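Local coordinates for protein putative Acetyltransferase (Lactobacillus plantarum WCFS1, PDB 3EFA) that probably transfers an acetyl group from acetyl-CoA to an amine substrate, as other GNAT-family N-acetyltransferases do, at residues Leu21-Phe26 with Val36-Lys41; Leu57-Leu62 with His86-Gln91; Met72-Val77 with Thr94-Trp99. All blocks are in the same frame, centred on the assembly; numbering follows the deposited sequence.

Contact 1 of 3, residues Leu21-Phe26 with Val36-Lys41; sequences LRQAVF and VEFDVK
R22 reaches off its helix and meets the carboxylate of E37 side-on, its NE and NH2 both turned to a single oxygen. NE to E37 OE2, at 2.8 Å and 155°, is the straighter bond and uses the anti lone pair; NH2 to the same OE2, at 3.2 Å, comes in from above the carboxylate plane, with the planes 73° apart. NH2 also makes a weak bond to E37 O at 3.0 Å, and R22 NH1 forms a salt bridge with D42. E37 sets CG anti to its backbone N (chi1 174°) and then bends, turning the carboxylate back toward helix 12-29. There it lies nearly parallel to the F26 ring, E37 OE1 being 3.4 Å from F26 CG and hydrogen-bonded to a glycerol, probably from the crystallisation liquor. F38 CE1 lies over the centre of the R22 guanidinium, 3.6 Å above its plane; a flat hydrocarbon suits this place, shielding the ion pair without competing for its hydrogens. E37 CG lies over the F38 ring. A leucine in place of R22 would probably leave E37 OE2 and D42 without their partner and F38 without the flat group it packs on. Q23 OE1 lies 3.8 Å from F38 CE2, while its NE2 is bonded to E28. The contact ties together helices 12-29 and 34-37, probably the first two helices of the GNAT fold, between its first two strands in the chain; C78 of strand 71-79 packs against R22, V25 and F26, R76 bonds to E37 O, and R63 of strand 57-66 pairs with D39.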
# COMPACT_ATOMS: atom_id res chain seq x y z
N LEU A 21 -0.07 16.05 23.22
CA LEU A 21 -1.32 15.50 22.67
C LEU A 21 -1.26 13.98 22.51
O LEU A 21 -2.15 13.26 22.97
CB LEU A 21 -1.72 16.19 21.36
CG LEU A 21 -2.15 17.68 21.49
CD1 LEU A 21 -2.46 18.34 20.14
CD2 LEU A 21 -3.34 17.83 22.43
N ARG A 22 -0.17 13.48 21.91
CA ARG A 22 -0.03 12.03 21.67
C ARG A 22 0.10 11.22 22.97
O ARG A 22 -0.44 10.11 23.08
CB ARG A 22 1.13 11.73 20.70
CG ARG A 22 1.01 12.43 19.30
CD ARG A 22 2.36 12.48 18.55
NE ARG A 22 3.04 11.19 18.55
CZ ARG A 22 4.30 10.98 18.16
NH1 ARG A 22 5.07 11.99 17.73
NH2 ARG A 22 4.81 9.75 18.21
N GLN A 23 0.80 11.77 23.96
CA GLN A 23 0.95 11.09 25.26
C GLN A 23 -0.42 10.95 25.94
O GLN A 23 -0.75 9.91 26.51
CB GLN A 23 1.95 11.84 26.18
CG GLN A 23 1.96 11.43 27.68
CD GLN A 23 2.65 10.09 27.96
OE1 GLN A 23 3.50 9.63 27.19
NE2 GLN A 23 2.28 9.47 29.07
N ALA A 24 -1.23 12.01 25.87
CA ALA A 24 -2.52 12.00 26.54
C ALA A 24 -3.50 11.02 25.89
O ALA A 24 -4.18 10.28 26.59
CB ALA A 24 -3.12 13.41 26.62
N VAL A 25 -3.54 11.02 24.55
CA VAL A 25 -4.51 10.23 23.78
C VAL A 25 -4.12 8.76 23.56
O VAL A 25 -4.87 7.84 23.91
CB VAL A 25 -4.81 10.89 22.40
CG1 VAL A 25 -5.70 9.99 21.54
CG2 VAL A 25 -5.48 12.26 22.57
N PHE A 26 -2.96 8.52 22.96
CA PHE A 26 -2.53 7.16 22.61
C PHE A 26 -2.03 6.37 23.83
O PHE A 26 -2.46 5.23 24.03
CB PHE A 26 -1.44 7.16 21.52
CG PHE A 26 -1.92 7.65 20.17
CD1 PHE A 26 -2.87 6.92 19.44
CD2 PHE A 26 -1.39 8.81 19.62
CE1 PHE A 26 -3.31 7.36 18.18
CE2 PHE A 26 -1.82 9.26 18.36
CZ PHE A 26 -2.78 8.54 17.64
N VAL A 36 6.07 2.09 21.82
CA VAL A 36 5.41 1.86 20.54
C VAL A 36 4.97 3.22 19.91
O VAL A 36 5.25 3.49 18.74
CB VAL A 36 4.20 0.86 20.63
CG1 VAL A 36 3.50 0.73 19.27
CG2 VAL A 36 4.64 -0.51 21.10
N GLU A 37 4.31 4.07 20.69
CA GLU A 37 3.86 5.37 20.19
C GLU A 37 5.01 6.26 19.72
O GLU A 37 4.96 6.82 18.61
CB GLU A 37 3.04 6.13 21.24
CG GLU A 37 2.67 7.55 20.82
CD GLU A 37 1.84 7.58 19.53
OE1 GLU A 37 1.14 6.58 19.27
OE2 GLU A 37 1.90 8.59 18.78
N PHE A 38 6.04 6.39 20.56
CA PHE A 38 7.19 7.23 20.24
C PHE A 38 8.31 6.37 19.67
O PHE A 38 8.74 5.39 20.29
CB PHE A 38 7.61 8.07 21.48
CG PHE A 38 6.48 8.91 22.01
CD1 PHE A 38 6.12 10.10 21.37
CD2 PHE A 38 5.72 8.47 23.10
CE1 PHE A 38 5.03 10.87 21.82
CE2 PHE A 38 4.64 9.22 23.56
CZ PHE A 38 4.29 10.42 22.93
N ASP A 39 8.76 6.72 18.47
CA ASP A 39 9.58 5.80 17.68
C ASP A 39 10.81 6.48 17.12
O ASP A 39 11.05 7.68 17.35
CB ASP A 39 8.76 5.16 16.54
CG ASP A 39 8.40 6.16 15.41
OD1 ASP A 39 8.80 7.34 15.46
OD2 ASP A 39 7.70 5.75 14.45
N VAL A 40 11.57 5.71 16.35
CA VAL A 40 12.83 6.17 15.77
C VAL A 40 12.70 7.40 14.84
O VAL A 40 13.67 8.13 14.65
CB VAL A 40 13.56 5.02 15.07
CG1 VAL A 40 12.89 4.68 13.73
CG2 VAL A 40 15.03 5.37 14.89
N LYS A 41 11.52 7.65 14.27
CA LYS A 41 11.31 8.86 13.46
C LYS A 41 11.17 10.16 14.29
O LYS A 41 11.23 11.27 13.74
CB LYS A 41 10.09 8.71 12.55
CG LYS A 41 10.10 7.50 11.65
CD LYS A 41 11.18 7.58 10.59
CE LYS A 41 11.20 6.30 9.74
NZ LYS A 41 12.50 6.08 9.04

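Contact 2 of 3, residues Leu57-Leu62 with His86-Gln91; sequences LPITTL and HGWGRQ. With FMT (formic acid), chain C.
I59 and T60, neighbours on one strand, both direct their side chains at the start of helix 88-102, where a regular strand would alternate them; the psi of -22° at I59 marks the irregularity. The end of I59 then rests on an aromatic face: CD1 stands 3.6 Å from the centroid of the five-membered ring of W88, 15° off its normal, a CH-pi contact. It lies 3.5 Å above the indole plane, offset toward the rim of the whole ring system. Isoleucine suits this place because its long CG1-CD1 arm reaches the indole: CG1 leaves between the backbone N and the carbonyl carbon (chi1 66°), and chi2 extends it. T60 fills the next position with its methyl, CG2 lying 3.9 Å from W88 O, while its hydroxyl serves the neighbouring strand by bonding to T79 OG1 and C78 O. The helix start belongs to the R/Q-x-x-G-x-G/A signature of GNAT enzymes, whose last two glycines are G87 and G89 and whose backbone amides bind the pyrophosphate of acetyl-CoA in relatives. Consistent with that role, a formate, probably from the crystallisation liquor, accepts from G89 N at 3.1 Å and from the amide of G85. A CB at G89 would come close to the formate oxygen O1, consistent with a site that must admit a phosphate. At G87, the N-cap residue, the positive phi suits glycine.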
# COMPACT_ATOMS: atom_id res chain seq x y z
N LEU A 57 -2.94 26.65 24.01
CA LEU A 57 -3.97 25.63 23.84
C LEU A 57 -3.93 24.88 22.50
O LEU A 57 -4.77 25.10 21.61
CB LEU A 57 -5.36 26.23 24.08
CG LEU A 57 -6.55 25.28 24.15
CD1 LEU A 57 -6.34 24.22 25.22
CD2 LEU A 57 -7.83 26.07 24.40
N PRO A 58 -2.95 23.97 22.34
CA PRO A 58 -2.97 23.11 21.14
C PRO A 58 -4.12 22.11 21.26
O PRO A 58 -4.33 21.62 22.37
CB PRO A 58 -1.62 22.40 21.20
CG PRO A 58 -1.23 22.38 22.64
CD PRO A 58 -1.89 23.58 23.30
N ILE A 59 -4.84 21.82 20.18
CA ILE A 59 -5.99 20.91 20.25
C ILE A 59 -6.00 19.71 19.28
O ILE A 59 -6.68 18.70 19.52
CB ILE A 59 -7.36 21.65 20.16
CG1 ILE A 59 -7.55 22.29 18.79
CG2 ILE A 59 -7.51 22.68 21.28
CD1 ILE A 59 -9.00 22.66 18.48
N THR A 60 -5.28 19.82 18.17
CA THR A 60 -5.19 18.70 17.25
C THR A 60 -3.82 18.71 16.54
O THR A 60 -3.19 19.78 16.43
CB THR A 60 -6.41 18.68 16.26
OG1 THR A 60 -6.46 17.44 15.54
CG2 THR A 60 -6.36 19.86 15.27
N THR A 61 -3.35 17.54 16.12
CA THR A 61 -1.99 17.40 15.57
C THR A 61 -1.85 16.25 14.57
O THR A 61 -2.61 15.28 14.59
CB THR A 61 -0.92 17.20 16.70
OG1 THR A 61 0.40 17.16 16.13
CG2 THR A 61 -1.14 15.89 17.44
N LEU A 62 -0.85 16.36 13.70
CA LEU A 62 -0.41 15.23 12.87
C LEU A 62 1.12 15.31 12.60
O LEU A 62 1.73 16.37 12.73
CB LEU A 62 -1.21 15.15 11.56
CG LEU A 62 -1.13 16.26 10.49
CD1 LEU A 62 0.15 16.15 9.65
CD2 LEU A 62 -2.36 16.22 9.59
N HIS A 86 -15.80 18.39 16.11
CA HIS A 86 -16.17 19.74 15.67
C HIS A 86 -15.45 20.14 14.38
O HIS A 86 -15.40 21.32 14.04
CB HIS A 86 -15.87 20.77 16.77
CG HIS A 86 -16.63 20.55 18.04
ND1 HIS A 86 -17.98 20.82 18.17
CD2 HIS A 86 -16.22 20.10 19.26
CE1 HIS A 86 -18.37 20.54 19.40
NE2 HIS A 86 -17.32 20.10 20.08
N GLY A 87 -14.89 19.15 13.68
CA GLY A 87 -14.20 19.41 12.42
C GLY A 87 -12.77 19.95 12.46
O GLY A 87 -12.21 20.28 11.41
N TRP A 88 -12.16 20.05 13.65
CA TRP A 88 -10.80 20.59 13.72
C TRP A 88 -9.75 19.71 13.01
O TRP A 88 -8.89 20.21 12.27
CB TRP A 88 -10.38 20.91 15.17
CG TRP A 88 -11.24 21.98 15.85
CD1 TRP A 88 -12.10 21.80 16.90
CD2 TRP A 88 -11.31 23.38 15.50
NE1 TRP A 88 -12.69 23.00 17.24
CE2 TRP A 88 -12.23 23.98 16.40
CE3 TRP A 88 -10.69 24.18 14.54
CZ2 TRP A 88 -12.55 25.35 16.35
CZ3 TRP A 88 -11.00 25.54 14.49
CH2 TRP A 88 -11.92 26.11 15.39
N GLY A 89 -9.80 18.40 13.23
CA GLY A 89 -8.91 17.49 12.52
C GLY A 89 -8.99 17.66 11.01
O GLY A 89 -7.98 17.67 10.31
N ARG A 90 -10.21 17.83 10.50
CA ARG A 90 -10.45 17.99 9.07
C ARG A 90 -9.85 19.29 8.55
O ARG A 90 -9.28 19.32 7.44
CB ARG A 90 -11.96 17.92 8.78
CG ARG A 90 -12.33 17.57 7.34
CD ARG A 90 -13.82 17.22 7.19
NE ARG A 90 -14.68 18.19 7.85
CZ ARG A 90 -15.55 17.90 8.81
NH1 ARG A 90 -15.72 16.65 9.21
NH2 ARG A 90 -16.28 18.87 9.37
N GLN A 91 -9.97 20.35 9.35
CA GLN A 91 -9.36 21.65 9.06
C GLN A 91 -7.83 21.56 8.99
O GLN A 91 -7.20 22.11 8.07
CB GLN A 91 -9.77 22.66 10.13
CG GLN A 91 -9.62 24.13 9.75
CD GLN A 91 -10.95 24.81 9.44
OE1 GLN A 91 -12.02 24.27 9.74
NE2 GLN A 91 -10.90 26.00 8.84
C FMT C . -11.50 15.33 15.34
O1 FMT C . -11.24 16.53 15.18
O2 FMT C . -12.43 14.91 16.03

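Contact 3 of 3, residues Met72-Val77 with Thr94-Trp99; sequences MRFGRV and TAAEEW. With FMT (formic acid), chain B.
The F74 ring has the CG of M72 (selenomethionine in this crystal) above one face, toward the rim, and meets helix 88-102 obliquely at its far end. There F74 CE1 lies 3.7 Å from A96 CB and F74 CZ 4.1 Å from E97 CG; the small alanine gives the broad ring room against the helix, and glutamate presents its CG methylene, its carboxylate going on to Y125 and K144. M72 starts out opposite its own nitrogen (chi1 171°), then bends at chi2 and chi3, bringing CE to the edge of the W99 indole, 4.2 Å from CZ3. That indole also stacks with F8 and takes a cation-pi contact from R103. R73, between M72 and F74, points to the other side of the strand: its NE pairs with E109, and a formate O1 lies in the guanidinium plane, 3.2 Å from R73 NH2. Strand 72-75 and helix 94-99 run roughly antiparallel, at 152° with axes 10.4 Å from each other, as the first two elements of a beta-alpha-beta unit completed by strand 107-113. I110 of that strand, L62 and L64 of strand 57-66, and I6 and F8 of strand 5-9 extend the apolar layer between sheet and helix.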
# COMPACT_ATOMS: atom_id res chain seq x y z
N MSE A 72 3.49 12.12 0.22
CA MSE A 72 3.53 12.56 1.62
C MSE A 72 2.61 11.71 2.48
O MSE A 72 1.42 11.61 2.20
CB MSE A 72 3.12 14.02 1.77
CG MSE A 72 2.95 14.44 3.23
SE MSE A 72 4.62 14.56 4.28
CE MSE A 72 5.48 15.93 3.17
N ARG A 73 3.16 11.09 3.52
CA ARG A 73 2.32 10.39 4.48
C ARG A 73 2.05 11.28 5.71
O ARG A 73 2.98 11.89 6.25
CB ARG A 73 2.93 9.03 4.88
CG ARG A 73 2.12 8.26 5.94
CD ARG A 73 2.89 7.03 6.43
NE ARG A 73 3.21 6.16 5.32
CZ ARG A 73 4.01 5.10 5.37
NH1 ARG A 73 4.61 4.77 6.51
NH2 ARG A 73 4.22 4.37 4.28
N PHE A 74 0.78 11.38 6.10
CA PHE A 74 0.39 12.09 7.31
C PHE A 74 0.12 11.07 8.44
O PHE A 74 -0.77 10.23 8.31
CB PHE A 74 -0.89 12.90 7.07
CG PHE A 74 -0.83 13.81 5.86
CD1 PHE A 74 -0.13 15.02 5.91
CD2 PHE A 74 -1.51 13.46 4.69
CE1 PHE A 74 -0.09 15.87 4.80
CE2 PHE A 74 -1.47 14.30 3.57
CZ PHE A 74 -0.77 15.51 3.62
N GLY A 75 0.89 11.14 9.53
CA GLY A 75 0.73 10.19 10.62
C GLY A 75 0.54 10.75 12.04
O GLY A 75 0.41 11.97 12.23
N ARG A 76 0.53 9.83 13.02
CA ARG A 76 0.28 10.15 14.44
C ARG A 76 -0.81 11.23 14.64
O ARG A 76 -0.60 12.27 15.32
CB ARG A 76 1.60 10.51 15.16
CG ARG A 76 2.68 9.40 15.06
CD ARG A 76 2.17 8.06 15.59
NE ARG A 76 3.21 7.13 16.06
CZ ARG A 76 3.76 6.14 15.35
NH1 ARG A 76 3.41 5.93 14.08
NH2 ARG A 76 4.68 5.36 15.91
N VAL A 77 -1.98 10.94 14.07
CA VAL A 77 -3.13 11.85 14.00
C VAL A 77 -4.03 11.77 15.24
O VAL A 77 -4.50 10.69 15.59
CB VAL A 77 -3.99 11.48 12.78
CG1 VAL A 77 -5.08 12.53 12.53
CG2 VAL A 77 -3.10 11.28 11.53
N THR A 94 -6.78 19.54 5.73
CA THR A 94 -6.93 20.41 4.56
C THR A 94 -5.76 21.40 4.46
O THR A 94 -5.26 21.66 3.37
CB THR A 94 -8.28 21.19 4.57
OG1 THR A 94 -9.38 20.26 4.51
CG2 THR A 94 -8.38 22.15 3.38
N ALA A 95 -5.30 21.93 5.60
CA ALA A 95 -4.12 22.80 5.57
C ALA A 95 -2.80 22.06 5.29
O ALA A 95 -1.93 22.57 4.59
CB ALA A 95 -4.03 23.66 6.83
N ALA A 96 -2.66 20.85 5.83
CA ALA A 96 -1.44 20.06 5.60
C ALA A 96 -1.27 19.62 4.14
O ALA A 96 -0.14 19.59 3.62
CB ALA A 96 -1.37 18.85 6.56
N GLU A 97 -2.38 19.30 3.47
CA GLU A 97 -2.35 19.00 2.03
C GLU A 97 -1.80 20.17 1.21
O GLU A 97 -0.94 19.99 0.35
CB GLU A 97 -3.74 18.56 1.51
CG GLU A 97 -4.16 17.16 1.98
CD GLU A 97 -5.56 16.74 1.52
OE1 GLU A 97 -6.14 17.39 0.62
OE2 GLU A 97 -6.08 15.74 2.06
N GLU A 98 -2.28 21.37 1.50
CA GLU A 98 -1.81 22.58 0.81
C GLU A 98 -0.31 22.86 1.09
O GLU A 98 0.45 23.20 0.18
CB GLU A 98 -2.71 23.77 1.17
CG GLU A 98 -2.15 25.16 0.83
CD GLU A 98 -2.00 25.39 -0.67
OE1 GLU A 98 -2.91 24.99 -1.44
OE2 GLU A 98 -0.98 25.98 -1.09
N TRP A 99 0.11 22.67 2.34
CA TRP A 99 1.53 22.77 2.72
C TRP A 99 2.41 21.78 1.91
O TRP A 99 3.47 22.15 1.42
CB TRP A 99 1.67 22.55 4.23
CG TRP A 99 3.06 22.75 4.82
CD1 TRP A 99 3.58 23.91 5.33
CD2 TRP A 99 4.08 21.75 4.99
NE1 TRP A 99 4.87 23.69 5.79
CE2 TRP A 99 5.20 22.38 5.59
CE3 TRP A 99 4.16 20.38 4.67
CZ2 TRP A 99 6.37 21.69 5.89
CZ3 TRP A 99 5.34 19.70 4.97
CH2 TRP A 99 6.42 20.35 5.57
C FMT B . 6.00 1.25 5.74
O1 FMT B . 6.41 2.21 5.10
O2 FMT B . 4.84 1.17 6.16

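In the fold
Contacts 2 and 3, with centres about 12 Å apart, use successive parts of helix 88-102 against the adjoining strands 57-66 and 71-79; L62 bridges them, its CD1 3.9 Å from F74 CD1 and its CD2 4.1 Å from A96 CB. Contact 1 lies about 17 Å from the centre of each. It meets contact 2 where L21 CD1 packs 3.7 Å from T60 N, and contact 3 through a salt bridge from R76 NE to E37 OE2 at 3.4 Å. The formate at G89 in contact 2 probably marks the phosphate site for acetyl-CoA, whereas the glycerol at E37 in contact 1 may mark part of the acceptor side, which in relatives is bordered by the first helices.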